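Putative histidinol-phosphate aminotransferase (Erwinia carotovora atroseptica, PDB 3LY1) binds pyridoxal 5'-phosphate and probably catalyses transamination, perhaps of histidinol phosphate. Local coordinates at residues Q94-E99 against G141-Y146; A87-E92 against K110-K115; N17-N22 against A313-G318. All blocks are in the same frame, centred on the assembly; numbering follows the deposited sequence.

Contact 1: Q94-E99 against G141-Y146; sequences QLVIPE and GPSIVY. With EDO (1,2-ethanediol), chain G.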
ATOM      1  N   GLN A  94     -13.623  -2.014 -22.507  1.00 16.74           N
ATOM      2  CA  GLN A  94     -12.337  -2.121 -23.196  1.00 16.09           C
ATOM      3  C   GLN A  94     -11.396  -1.091 -22.586  1.00 15.25           C
ATOM      4  O   GLN A  94     -11.843  -0.044 -22.131  1.00 15.26           O
ATOM      5  CB  GLN A  94     -12.460  -1.867 -24.704  1.00 16.80           C
ATOM      6  CG  GLN A  94     -12.742  -0.420 -25.086  1.00 15.98           C
ATOM      7  CD  GLN A  94     -12.582  -0.092 -26.587  1.00 15.89           C
ATOM      8  OE1 GLN A  94     -13.044   0.959 -27.020  1.00 16.33           O
ATOM      9  NE2 GLN A  94     -11.976  -0.975 -27.360  1.00 14.80           N
ATOM     10  N   LEU A  95     -10.112  -1.401 -22.575  1.00 14.53           N
ATOM     11  CA  LEU A  95      -9.085  -0.411 -22.259  1.00 14.16           C
ATOM     12  C   LEU A  95      -8.494   0.022 -23.604  1.00 14.76           C
ATOM     13  O   LEU A  95      -8.106  -0.832 -24.396  1.00 16.40           O
ATOM     14  CB  LEU A  95      -7.979  -1.033 -21.394  1.00 13.80           C
ATOM     15  CG  LEU A  95      -6.724  -0.193 -21.190  1.00 14.25           C
ATOM     16  CD1 LEU A  95      -7.053   0.888 -20.211  1.00 13.52           C
ATOM     17  CD2 LEU A  95      -5.528  -1.046 -20.696  1.00 11.78           C
ATOM     18  N   VAL A  96      -8.428   1.325 -23.837  1.00 14.59           N
ATOM     19  CA  VAL A  96      -7.844   1.907 -25.058  1.00 14.23           C
ATOM     20  C   VAL A  96      -6.521   2.556 -24.672  1.00 13.37           C
ATOM     21  O   VAL A  96      -6.477   3.435 -23.794  1.00 13.91           O
ATOM     22  CB  VAL A  96      -8.781   2.929 -25.737  1.00 13.87           C
ATOM     23  CG1 VAL A  96      -8.092   3.562 -26.956  1.00 13.76           C
ATOM     24  CG2 VAL A  96     -10.093   2.243 -26.184  1.00 15.48           C
ATOM     25  N   ILE A  97      -5.443   2.073 -25.297  1.00 12.58           N
ATOM     26  CA  ILE A  97      -4.073   2.544 -25.002  1.00 12.78           C
ATOM     27  C   ILE A  97      -3.265   2.626 -26.307  1.00 12.59           C
ATOM     28  O   ILE A  97      -3.552   1.866 -27.298  1.00 12.49           O
ATOM     29  CB  ILE A  97      -3.296   1.600 -24.028  1.00 11.89           C
ATOM     30  CG1 ILE A  97      -3.605   0.106 -24.282  1.00 14.16           C
ATOM     31  CG2 ILE A  97      -3.585   1.970 -22.515  1.00 13.09           C
ATOM     32  CD1 ILE A  97      -2.558  -0.888 -23.639  1.00 12.36           C
ATOM     33  N   PRO A  98      -2.250   3.478 -26.315  1.00 12.86           N
ATOM     34  CA  PRO A  98      -1.162   3.423 -27.298  1.00 13.39           C
ATOM     35  C   PRO A  98      -0.433   2.103 -27.147  1.00 14.11           C
ATOM     36  O   PRO A  98      -0.375   1.570 -26.040  1.00 15.29           O
ATOM     37  CB  PRO A  98      -0.244   4.596 -26.899  1.00 13.95           C
ATOM     38  CG  PRO A  98      -1.065   5.452 -25.999  1.00 14.06           C
ATOM     39  CD  PRO A  98      -1.974   4.505 -25.284  1.00 12.14           C
ATOM     40  N   GLU A  99       0.116   1.585 -28.235  1.00 13.75           N
ATOM     41  CA  GLU A  99       0.717   0.264 -28.225  0.50 14.49           C
ATOM     42  C   GLU A  99       1.957   0.254 -27.324  1.00 14.81           C
ATOM     43  O   GLU A  99       2.276  -0.790 -26.731  1.00 15.57           O
ATOM     44  CB  GLU A  99       1.068  -0.191 -29.647  0.50 14.60           C
ATOM     45  CG  GLU A  99       1.668  -1.577 -29.708  0.50 14.85           C
ATOM     46  CD  GLU A  99       1.713  -2.148 -31.105  0.50 16.28           C
ATOM     47  OE1 GLU A  99       1.395  -1.417 -32.078  0.50 15.89           O
ATOM     48  OE2 GLU A  99       2.082  -3.336 -31.216  0.50 13.78           O
ATOM     49  N   GLY A 141     -19.636  -0.326 -26.031  1.00 21.76           N
ATOM     50  CA  GLY A 141     -19.586  -0.457 -24.577  1.00 20.78           C
ATOM     51  C   GLY A 141     -18.773   0.642 -23.896  1.00 20.32           C
ATOM     52  O   GLY A 141     -18.321   1.605 -24.537  1.00 20.36           O
ATOM     53  N   PRO A 142     -18.556   0.486 -22.588  1.00 19.58           N
ATOM     54  CA  PRO A 142     -17.705   1.376 -21.843  1.00 18.33           C
ATOM     55  C   PRO A 142     -16.210   1.236 -22.221  1.00 17.53           C
ATOM     56  O   PRO A 142     -15.731   0.144 -22.551  1.00 16.50           O
ATOM     57  CB  PRO A 142     -17.940   0.973 -20.376  1.00 18.86           C
ATOM     58  CG  PRO A 142     -18.798  -0.215 -20.384  1.00 20.23           C
ATOM     59  CD  PRO A 142     -19.159  -0.572 -21.758  1.00 19.40           C
ATOM     60  N   SER A 143     -15.497   2.353 -22.181  1.00 16.04           N
ATOM     61  CA  SER A 143     -14.070   2.382 -22.496  1.00 16.12           C
ATOM     62  C   SER A 143     -13.347   3.089 -21.369  1.00 15.32           C
ATOM     63  O   SER A 143     -13.857   4.073 -20.840  1.00 14.41           O
ATOM     64  CB  SER A 143     -13.768   3.177 -23.780  1.00 15.83           C
ATOM     65  OG  SER A 143     -14.350   2.604 -24.918  1.00 17.56           O
ATOM     66  N   ILE A 144     -12.153   2.597 -21.030  1.00 14.35           N
ATOM     67  CA  ILE A 144     -11.208   3.350 -20.187  1.00 13.25           C
ATOM     68  C   ILE A 144     -10.046   3.699 -21.077  1.00 13.67           C
ATOM     69  O   ILE A 144      -9.531   2.827 -21.771  1.00 14.23           O
ATOM     70  CB  ILE A 144     -10.679   2.503 -18.998  1.00 12.67           C
ATOM     71  CG1 ILE A 144     -11.851   1.992 -18.145  1.00 13.71           C
ATOM     72  CG2 ILE A 144      -9.643   3.298 -18.143  1.00 13.23           C
ATOM     73  CD1 ILE A 144     -11.448   1.032 -17.020  1.00 15.13           C
ATOM     74  N   VAL A 145      -9.618   4.963 -21.065  1.00 12.88           N
ATOM     75  CA  VAL A 145      -8.520   5.428 -21.906  1.00 13.29           C
ATOM     76  C   VAL A 145      -7.399   5.759 -20.929  1.00 13.98           C
ATOM     77  O   VAL A 145      -7.636   6.499 -19.992  1.00 14.80           O
ATOM     78  CB  VAL A 145      -8.878   6.695 -22.721  1.00 13.94           C
ATOM     79  CG1 VAL A 145      -7.648   7.137 -23.581  1.00 12.95           C
ATOM     80  CG2 VAL A 145     -10.132   6.479 -23.582  1.00 13.41           C
ATOM     81  N   TYR A 146      -6.207   5.190 -21.121  1.00 13.67           N
ATOM     82  CA  TYR A 146      -5.066   5.429 -20.216  1.00 14.15           C
ATOM     83  C   TYR A 146      -3.964   6.152 -20.991  1.00 14.10           C
ATOM     84  O   TYR A 146      -3.384   5.573 -21.915  1.00 14.04           O
ATOM     85  CB  TYR A 146      -4.592   4.100 -19.610  1.00 14.00           C
ATOM     86  CG  TYR A 146      -3.350   4.155 -18.744  1.00 15.19           C
ATOM     87  CD1 TYR A 146      -3.305   4.954 -17.604  1.00 16.66           C
ATOM     88  CD2 TYR A 146      -2.226   3.402 -19.058  1.00 16.61           C
ATOM     89  CE1 TYR A 146      -2.194   5.020 -16.812  1.00 17.19           C
ATOM     90  CE2 TYR A 146      -1.091   3.430 -18.237  1.00 14.40           C
ATOM     91  CZ  TYR A 146      -1.080   4.267 -17.128  1.00 16.87           C
ATOM     92  OH  TYR A 146       0.025   4.367 -16.317  1.00 16.45           O
TER
HETATM   93  C1  EDO G   1       1.481  -1.227 -22.861  1.00 38.13           C
HETATM   94  O1  EDO G   1       0.522  -2.049 -22.177  1.00 27.41           O
HETATM   95  C2  EDO G   1       2.878  -1.862 -23.027  1.00 38.00           C
HETATM   96  O2  EDO G   1       3.593  -1.242 -24.146  1.00 38.85           O
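V96 is held to the neighbouring strand through both its N and its O: its N donates to I144 O over 2.8 Å with an almost straight N-H...O angle of 171°, and its O receives Y146 N. One step earlier Q94 does the same, N to P142 O and O from I144 N at 2.9 Å. Four bonds in this rhythm are the signature of parallel strands, in which one residue reaches two residues that flank its bridge partner. Three of the donors lie nearly along the C=O axis; Q94 N, the first of the four, comes in tilted from the carbonyl plane of P142. Between them the alpha hydrogens of L95 and V145 lean on I144 O and V96 O.

Beyond the backbone, Q94 and S143 sit next to each other on one face, Q94 CG 3.4 Å from S143 OG. On that face V96 CB also approaches V145 CG2 loosely, at 4.4 Å. Across the sheet L95, with CG anti to its backbone N (chi1 170°), carries CD1 to 3.5 Å from I144 O and brings it against both I144 CG2 and Y146 CB. L95 and Y146 thus run alongside each other. I97 CG2 touches Y146 CB at 3.7 Å and lies at the edge of the tyrosine ring, in its plane. The phenol end is held elsewhere, Y146 OH bonding to D179 close to the bound pyridoxal phosphate.

The pair belongs to the central mixed sheet of the aminotransferase large domain. T117 and V119 of strand 115-119 bond to 94-98 on its other edge, I177 of strand 174-179 meets I144 and Y146, helix 129-137 covers V96 and V145, and helix 76-88 covers I144 and Y146 from the other face.

Contact 2: A87-E92 against K110-K115; sequences AYASLE and KIAGMK. With EDO (1,2-ethanediol), chain I; EDO (1,2-ethanediol), chain J.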
ATOM      1  N   ALA A  87     -12.218   0.082 -10.407  1.00 16.95           N
ATOM      2  CA  ALA A  87     -13.421   0.860 -10.191  1.00 17.39           C
ATOM      3  C   ALA A  87     -14.290   0.950 -11.436  1.00 17.32           C
ATOM      4  O   ALA A  87     -15.509   0.986 -11.312  1.00 16.98           O
ATOM      5  CB  ALA A  87     -13.067   2.287  -9.682  1.00 17.37           C
ATOM      6  N   TYR A  88     -13.665   0.948 -12.617  1.00 16.69           N
ATOM      7  CA  TYR A  88     -14.350   1.185 -13.887  1.00 17.17           C
ATOM      8  C   TYR A  88     -14.372  -0.033 -14.812  1.00 18.22           C
ATOM      9  O   TYR A  88     -14.891   0.037 -15.925  1.00 18.65           O
ATOM     10  CB  TYR A  88     -13.769   2.436 -14.554  1.00 17.32           C
ATOM     11  CG  TYR A  88     -14.231   3.649 -13.799  1.00 16.45           C
ATOM     12  CD1 TYR A  88     -15.498   4.179 -14.026  1.00 17.64           C
ATOM     13  CD2 TYR A  88     -13.486   4.177 -12.761  1.00 17.19           C
ATOM     14  CE1 TYR A  88     -15.979   5.238 -13.291  1.00 16.93           C
ATOM     15  CE2 TYR A  88     -13.943   5.240 -12.030  1.00 18.56           C
ATOM     16  CZ  TYR A  88     -15.210   5.770 -12.298  1.00 18.60           C
ATOM     17  OH  TYR A  88     -15.689   6.830 -11.557  1.00 21.68           O
ATOM     18  N   ALA A  89     -13.876  -1.156 -14.318  1.00 19.25           N
ATOM     19  CA  ALA A  89     -13.846  -2.388 -15.073  1.00 20.39           C
ATOM     20  C   ALA A  89     -15.219  -3.059 -15.159  1.00 22.01           C
ATOM     21  O   ALA A  89     -16.012  -2.982 -14.242  1.00 22.25           O
ATOM     22  CB  ALA A  89     -12.832  -3.337 -14.438  1.00 20.36           C
ATOM     23  N   SER A  90     -15.491  -3.705 -16.281  1.00 23.41           N
ATOM     24  CA  SER A  90     -16.569  -4.673 -16.361  1.00 24.63           C
ATOM     25  C   SER A  90     -16.209  -5.634 -17.478  1.00 25.28           C
ATOM     26  O   SER A  90     -15.284  -5.372 -18.241  1.00 25.21           O
ATOM     27  CB  SER A  90     -17.911  -3.991 -16.630  1.00 24.35           C
ATOM     28  OG  SER A  90     -17.880  -3.295 -17.865  1.00 26.93           O
ATOM     29  N   LEU A  91     -16.918  -6.760 -17.572  1.00 26.15           N
ATOM     30  CA  LEU A  91     -16.618  -7.718 -18.656  1.00 26.47           C
ATOM     31  C   LEU A  91     -16.952  -7.112 -20.028  1.00 24.96           C
ATOM     32  O   LEU A  91     -16.416  -7.579 -21.024  1.00 26.52           O
ATOM     33  CB  LEU A  91     -17.305  -9.084 -18.446  1.00 27.09           C
ATOM     34  CG  LEU A  91     -16.713 -10.026 -17.367  1.00 28.62           C
ATOM     35  CD1 LEU A  91     -17.489 -11.391 -17.378  1.00 28.28           C
ATOM     36  CD2 LEU A  91     -15.169 -10.239 -17.489  1.00 26.71           C
ATOM     37  N   GLU A  92     -17.768  -6.049 -20.050  1.00 23.67           N
ATOM     38  CA  GLU A  92     -18.119  -5.407 -21.321  0.50 23.04           C
ATOM     39  C   GLU A  92     -17.175  -4.241 -21.711  1.00 22.38           C
ATOM     40  O   GLU A  92     -17.183  -3.794 -22.863  1.00 20.93           O
ATOM     41  CB  GLU A  92     -19.585  -4.970 -21.305  0.50 23.75           C
ATOM     42  CG  GLU A  92     -20.586  -6.143 -21.293  0.50 24.45           C
ATOM     43  CD  GLU A  92     -20.573  -6.956 -19.995  0.50 26.12           C
ATOM     44  OE1 GLU A  92     -20.350  -6.380 -18.900  0.50 24.75           O
ATOM     45  OE2 GLU A  92     -20.800  -8.185 -20.074  0.50 27.89           O
ATOM     46  N   LYS A 110      -6.374  -6.764 -18.077  1.00 15.14           N
ATOM     47  CA  LYS A 110      -6.409  -8.202 -18.316  1.00 17.04           C
ATOM     48  C   LYS A 110      -6.921  -9.017 -17.109  1.00 15.52           C
ATOM     49  O   LYS A 110      -7.698  -9.931 -17.285  1.00 16.19           O
ATOM     50  CB  LYS A 110      -5.045  -8.694 -18.731  1.00 17.33           C
ATOM     51  CG  LYS A 110      -4.675  -8.278 -20.147  1.00 22.70           C
ATOM     52  CD  LYS A 110      -3.616  -9.232 -20.757  1.00 28.17           C
ATOM     53  CE  LYS A 110      -2.220  -8.789 -20.473  1.00 30.54           C
ATOM     54  NZ  LYS A 110      -1.175  -9.880 -20.771  1.00 33.05           N
ATOM     55  N   ILE A 111      -6.480  -8.677 -15.908  1.00 16.13           N
ATOM     56  CA  ILE A 111      -7.004  -9.275 -14.668  1.00 15.36           C
ATOM     57  C   ILE A 111      -8.520  -9.103 -14.588  1.00 16.42           C
ATOM     58  O   ILE A 111      -9.241 -10.051 -14.271  1.00 15.12           O
ATOM     59  CB  ILE A 111      -6.240  -8.704 -13.427  1.00 16.01           C
ATOM     60  CG1 ILE A 111      -4.812  -9.277 -13.389  1.00 15.20           C
ATOM     61  CG2 ILE A 111      -6.985  -8.980 -12.129  1.00 14.46           C
ATOM     62  CD1 ILE A 111      -3.804  -8.405 -12.665  1.00 11.83           C
ATOM     63  N   ALA A 112      -9.016  -7.921 -14.975  1.00 16.48           N
ATOM     64  CA  ALA A 112     -10.445  -7.645 -15.016  1.00 17.21           C
ATOM     65  C   ALA A 112     -11.203  -8.325 -16.183  1.00 17.17           C
ATOM     66  O   ALA A 112     -12.454  -8.290 -16.255  1.00 17.76           O
ATOM     67  CB  ALA A 112     -10.675  -6.096 -15.009  1.00 16.45           C
ATOM     68  N   GLY A 113     -10.479  -8.973 -17.083  1.00 17.58           N
ATOM     69  CA  GLY A 113     -11.141  -9.701 -18.183  1.00 18.22           C
ATOM     70  C   GLY A 113     -11.601  -8.774 -19.299  1.00 18.87           C
ATOM     71  O   GLY A 113     -12.405  -9.151 -20.127  1.00 18.81           O
HETATM   72  N   MSE A 114     -11.047  -7.567 -19.337  1.00 18.61           N
HETATM   73  CA  MSE A 114     -11.397  -6.577 -20.354  1.00 19.05           C
HETATM   74  C   MSE A 114     -10.683  -6.802 -21.693  1.00 19.20           C
HETATM   75  O   MSE A 114      -9.506  -7.226 -21.744  1.00 20.28           O
HETATM   76  CB  MSE A 114     -11.057  -5.181 -19.840  1.00 18.47           C
HETATM   77  CG  MSE A 114     -11.904  -4.782 -18.652  1.00 20.36           C
HETATM   78 SE   MSE A 114     -11.266  -3.116 -17.836  0.75 17.82          SE
HETATM   79  CE  MSE A 114     -11.396  -1.918 -19.428  1.00 16.05           C
ATOM     80  N   LYS A 115     -11.381  -6.467 -22.769  1.00 17.81           N
ATOM     81  CA  LYS A 115     -10.741  -6.270 -24.056  1.00 18.07           C
ATOM     82  C   LYS A 115      -9.678  -5.182 -23.938  1.00 17.34           C
ATOM     83  O   LYS A 115      -9.925  -4.148 -23.335  1.00 16.95           O
ATOM     84  CB  LYS A 115     -11.785  -5.828 -25.073  1.00 18.05           C
ATOM     85  CG  LYS A 115     -11.240  -5.581 -26.449  1.00 21.82           C
ATOM     86  CD  LYS A 115     -12.360  -5.249 -27.442  1.00 27.07           C
ATOM     87  CE  LYS A 115     -11.789  -5.160 -28.862  1.00 29.22           C
ATOM     88  NZ  LYS A 115     -12.899  -5.161 -29.852  1.00 32.00           N
TER
HETATM   89  C1  EDO I   3     -15.669   3.065 -17.818  1.00 46.91           C
HETATM   90  O1  EDO I   3     -16.506   2.208 -17.007  1.00 45.14           O
HETATM   91  C2  EDO I   3     -16.462   4.119 -18.576  1.00 46.79           C
HETATM   92  O2  EDO I   3     -17.360   4.845 -17.717  1.00 49.04           O
HETATM   93  C1  EDO J   4       1.736  -8.958 -17.101  1.00 69.59           C
HETATM   94  O1  EDO J   4       2.491 -10.084 -16.631  1.00 70.70           O
HETATM   95  C2  EDO J   4       0.232  -9.223 -16.986  1.00 68.97           C
HETATM   96  O2  EDO J   4      -0.296  -9.979 -18.087  1.00 67.83           O
HETATM   97  O   HOH W   1     -14.630  -6.376 -22.554  1.00 34.86           O
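A89 and A112 face each other where two chain segments have just finished with helix: A89 is the first residue to leave helical angles after helix 76-88, while G113 takes a positive phi (79°) that closes helix 104-111 in a Schellman motif, with G113 N bonded back to K110 O. The two backbones then come closer, from 6.3 Å between the CA atoms of A89 and A112 to 5.6 Å between those of L91 and M114.

Small side chains make the close approach possible. A89 CB meets A112 CB at 3.5 Å, methyl to methyl, and the same methyl also touches the selenium of M114, the labelled methionine, with CB to SE at 3.7 Å. A chi1 of -66° and an extended chi2 (171°) carry SE to A89; the bend at chi3 only turns the terminal CE. Lower on the same side chain, M114 CG lies against S90 O. L91 sets off away from the opposing segment, yet its branch returns: CD2 rests 3.6 Å from A112 O and also near G113 O, so a methyl lies close to two carbonyl oxygens of the Schellman turn. At G113 the absence of a side chain matters twice, for the positive phi and for the room that L91 CD2 occupies.

One water joins the backbones at the far end, donating to L91 O at 2.6 Å and accepting a longer bond from K115 N. Inward, M114 packs on L95 and I144 of the central sheet, and Y88 also touches I144; at the outer side I111 packs on R237 of the second subunit.

The direct contact is therefore almost wholly apolar. Its fit rests on alanine methyls, a selenium and a glycine turn, whereas the polar link between the two segments passes through solvent.

Contact 3: N17-N22 against A313-G318; sequences NPIRIN and AGVLIG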
ATOM      1  N   ASN A  17      28.601  -2.568  -7.481  1.00 30.98           N
ATOM      2  CA  ASN A  17      28.188  -1.199  -7.124  1.00 29.26           C
ATOM      3  C   ASN A  17      27.940  -0.390  -8.417  1.00 26.86           C
ATOM      4  O   ASN A  17      28.629   0.598  -8.702  1.00 24.73           O
ATOM      5  CB  ASN A  17      29.221  -0.563  -6.194  1.00 29.25           C
ATOM      6  CG  ASN A  17      28.846   0.838  -5.754  1.00 31.06           C
ATOM      7  OD1 ASN A  17      27.671   1.215  -5.712  1.00 32.94           O
ATOM      8  ND2 ASN A  17      29.855   1.627  -5.424  1.00 33.29           N
ATOM      9  N   PRO A  18      26.911  -0.815  -9.183  1.00 24.56           N
ATOM     10  CA  PRO A  18      26.655  -0.306 -10.525  1.00 22.92           C
ATOM     11  C   PRO A  18      26.021   1.068 -10.528  1.00 21.56           C
ATOM     12  O   PRO A  18      25.449   1.492  -9.529  1.00 21.01           O
ATOM     13  CB  PRO A  18      25.701  -1.362 -11.132  1.00 23.16           C
ATOM     14  CG  PRO A  18      24.939  -1.886  -9.989  1.00 24.18           C
ATOM     15  CD  PRO A  18      25.889  -1.798  -8.768  1.00 24.73           C
ATOM     16  N   ILE A  19      26.145   1.782 -11.642  1.00 19.86           N
ATOM     17  CA  ILE A  19      25.303   2.959 -11.885  1.00 18.84           C
ATOM     18  C   ILE A  19      23.919   2.391 -12.238  1.00 18.56           C
ATOM     19  O   ILE A  19      23.805   1.553 -13.141  1.00 18.21           O
ATOM     20  CB  ILE A  19      25.819   3.826 -13.057  1.00 18.45           C
ATOM     21  CG1 ILE A  19      27.147   4.507 -12.689  1.00 17.39           C
ATOM     22  CG2 ILE A  19      24.776   4.868 -13.473  1.00 19.87           C
ATOM     23  CD1 ILE A  19      27.863   5.157 -13.868  1.00 16.53           C
ATOM     24  N   ARG A  20      22.893   2.870 -11.537  1.00 18.32           N
ATOM     25  CA  ARG A  20      21.550   2.314 -11.649  1.00 18.18           C
ATOM     26  C   ARG A  20      20.689   3.308 -12.412  1.00 17.41           C
ATOM     27  O   ARG A  20      20.238   4.291 -11.849  1.00 17.62           O
ATOM     28  CB  ARG A  20      21.001   2.062 -10.236  1.00 18.70           C
ATOM     29  CG  ARG A  20      21.680   0.867  -9.526  1.00 18.36           C
ATOM     30  CD  ARG A  20      21.406   0.812  -8.023  1.00 19.37           C
ATOM     31  NE  ARG A  20      20.000   0.505  -7.700  1.00 18.74           N
ATOM     32  CZ  ARG A  20      19.546   0.274  -6.468  1.00 19.72           C
ATOM     33  NH1 ARG A  20      20.383   0.300  -5.420  1.00 17.95           N
ATOM     34  NH2 ARG A  20      18.264   0.007  -6.271  1.00 19.17           N
ATOM     35  N   ILE A  21      20.504   3.068 -13.712  1.00 16.91           N
ATOM     36  CA  ILE A  21      19.752   4.008 -14.551  1.00 16.49           C
ATOM     37  C   ILE A  21      18.738   3.169 -15.288  1.00 15.56           C
ATOM     38  O   ILE A  21      18.568   3.230 -16.524  1.00 15.46           O
ATOM     39  CB  ILE A  21      20.665   4.872 -15.484  1.00 15.93           C
ATOM     40  CG1 ILE A  21      21.687   4.005 -16.233  1.00 15.21           C
ATOM     41  CG2 ILE A  21      21.361   6.012 -14.669  1.00 15.34           C
ATOM     42  CD1 ILE A  21      22.606   4.796 -17.187  1.00 12.51           C
ATOM     43  N   ASN A  22      18.080   2.341 -14.490  1.00 15.59           N
ATOM     44  CA  ASN A  22      17.204   1.297 -15.000  1.00 15.05           C
ATOM     45  C   ASN A  22      15.713   1.464 -14.682  1.00 15.04           C
ATOM     46  O   ASN A  22      14.885   0.871 -15.367  1.00 13.76           O
ATOM     47  CB  ASN A  22      17.687  -0.103 -14.557  1.00 14.78           C
ATOM     48  CG  ASN A  22      17.970  -0.231 -13.048  1.00 15.82           C
ATOM     49  OD1 ASN A  22      18.068   0.772 -12.296  1.00 14.68           O
ATOM     50  ND2 ASN A  22      18.165  -1.498 -12.608  1.00 14.09           N
ATOM     51  N   ALA A 313      30.061  -3.558 -17.577  1.00 19.18           N
ATOM     52  CA  ALA A 313      30.804  -2.345 -17.262  1.00 19.03           C
ATOM     53  C   ALA A 313      30.265  -1.634 -16.015  1.00 19.43           C
ATOM     54  O   ALA A 313      30.743  -0.541 -15.691  1.00 20.11           O
ATOM     55  CB  ALA A 313      30.780  -1.398 -18.420  1.00 18.98           C
ATOM     56  N   GLY A 314      29.267  -2.234 -15.346  1.00 18.40           N
ATOM     57  CA  GLY A 314      28.695  -1.699 -14.121  1.00 18.04           C
ATOM     58  C   GLY A 314      27.621  -0.647 -14.334  1.00 17.69           C
ATOM     59  O   GLY A 314      27.472   0.266 -13.519  1.00 17.63           O
ATOM     60  N   VAL A 315      26.871  -0.761 -15.427  1.00 15.76           N
ATOM     61  CA  VAL A 315      25.764   0.166 -15.702  1.00 15.37           C
ATOM     62  C   VAL A 315      24.509  -0.633 -16.011  1.00 15.89           C
ATOM     63  O   VAL A 315      24.494  -1.437 -16.951  1.00 16.40           O
ATOM     64  CB  VAL A 315      26.079   1.087 -16.891  1.00 15.78           C
ATOM     65  CG1 VAL A 315      24.960   2.079 -17.102  1.00 14.95           C
ATOM     66  CG2 VAL A 315      27.432   1.826 -16.694  1.00 12.92           C
ATOM     67  N   LEU A 316      23.452  -0.419 -15.224  1.00 16.37           N
ATOM     68  CA  LEU A 316      22.185  -1.111 -15.429  1.00 16.74           C
ATOM     69  C   LEU A 316      21.206  -0.178 -16.119  1.00 16.75           C
ATOM     70  O   LEU A 316      20.772   0.832 -15.544  1.00 15.70           O
ATOM     71  CB  LEU A 316      21.599  -1.605 -14.094  1.00 17.63           C
ATOM     72  CG  LEU A 316      22.475  -2.527 -13.236  1.00 17.22           C
ATOM     73  CD1 LEU A 316      21.690  -2.984 -11.974  1.00 18.35           C
ATOM     74  CD2 LEU A 316      22.947  -3.715 -14.025  1.00 19.43           C
ATOM     75  N   ILE A 317      20.863  -0.516 -17.364  1.00 16.72           N
ATOM     76  CA  ILE A 317      19.949   0.292 -18.177  1.00 16.99           C
ATOM     77  C   ILE A 317      18.561  -0.356 -18.221  1.00 17.70           C
ATOM     78  O   ILE A 317      18.355  -1.449 -17.668  1.00 18.64           O
ATOM     79  CB  ILE A 317      20.527   0.531 -19.627  1.00 16.71           C
ATOM     80  CG1 ILE A 317      20.580  -0.755 -20.454  1.00 17.57           C
ATOM     81  CG2 ILE A 317      21.928   1.181 -19.558  1.00 13.57           C
ATOM     82  CD1 ILE A 317      20.967  -0.539 -21.944  1.00 16.30           C
ATOM     83  N   GLY A 318      17.615   0.277 -18.898  1.00 17.57           N
ATOM     84  CA  GLY A 318      16.278  -0.297 -19.013  1.00 17.91           C
ATOM     85  C   GLY A 318      16.127  -1.664 -19.652  1.00 19.35           C
ATOM     86  O   GLY A 318      16.922  -2.082 -20.508  1.00 19.97           O
TER
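L316 starts its path across the contact at CB, which lies 3.7 Å from N22 ND2 and beside the carbonyl oxygen of I19. The next atom, CG, comes up to the ring of P18, 4.0 Å from its CB. At the tip CD1 is lodged between P18 CG, also at 4.0 Å, and N22 ND2. With CG anti to the carbonyl carbon (chi1 -57°), the leucine runs alongside N22, the two pointing the same way, while the proline ring meets it at a slant. N22 in turn sets its CB against two backbone oxygens, those of L316 and I317.

Behind this side chain the backbones form a short two-stranded parallel sheet. I19 N donates to G314 O, I19 O accepts L316 N in a nearly straight bond of 2.9 Å (N-H...O angle 175°), and I21 N donates to L316 O. The first acceptor, G314, follows helix 303-312 with positive phi, ends it in a Schellman motif and offers its carbonyl to strand 19-20. Such pairing of the N-terminal segment with a strand of the C-terminal part helps build the small domain of fold-type I aminotransferases.

The other face of the pair is apolar. I21 holds CG1 between its backbone N and carbonyl carbon (chi1 48°), which lays CG1 3.4 Å from L316 O and carries CD1 on to V315 CG1 at 3.6 Å. I19 and V315 pack on W340 of helix 335-350, V341 of that helix meets I19 and I21, and M310 of helix 303-312 touches V315. On the leucine's side R20 packs against Y48 of the second subunit, a residue that binds pyridoxal phosphate.

Overall arrangement
From the N terminus the chain first meets 17-22, which stays open until 313-318 arrives almost three hundred residues later: contact 3 closes this long loop, and the other two contacts fall within it. Inside, helix 76-88 runs into 87-92, strand 94-98 follows, and 110-115, at the end of helix 104-111, closes contact 2; 141-146 then closes contact 1. Their segments alternate along the chain, so these two cross, and they touch, L95 N probably bonding to K115 O. Contact 1 joins two strands of the central sheet, contact 2 the ends of the helices flanking strand 94-98 in sequence. Contact 3, about 34 Å from contact 1 between centres, joins the chain's N-terminal and C-terminal parts.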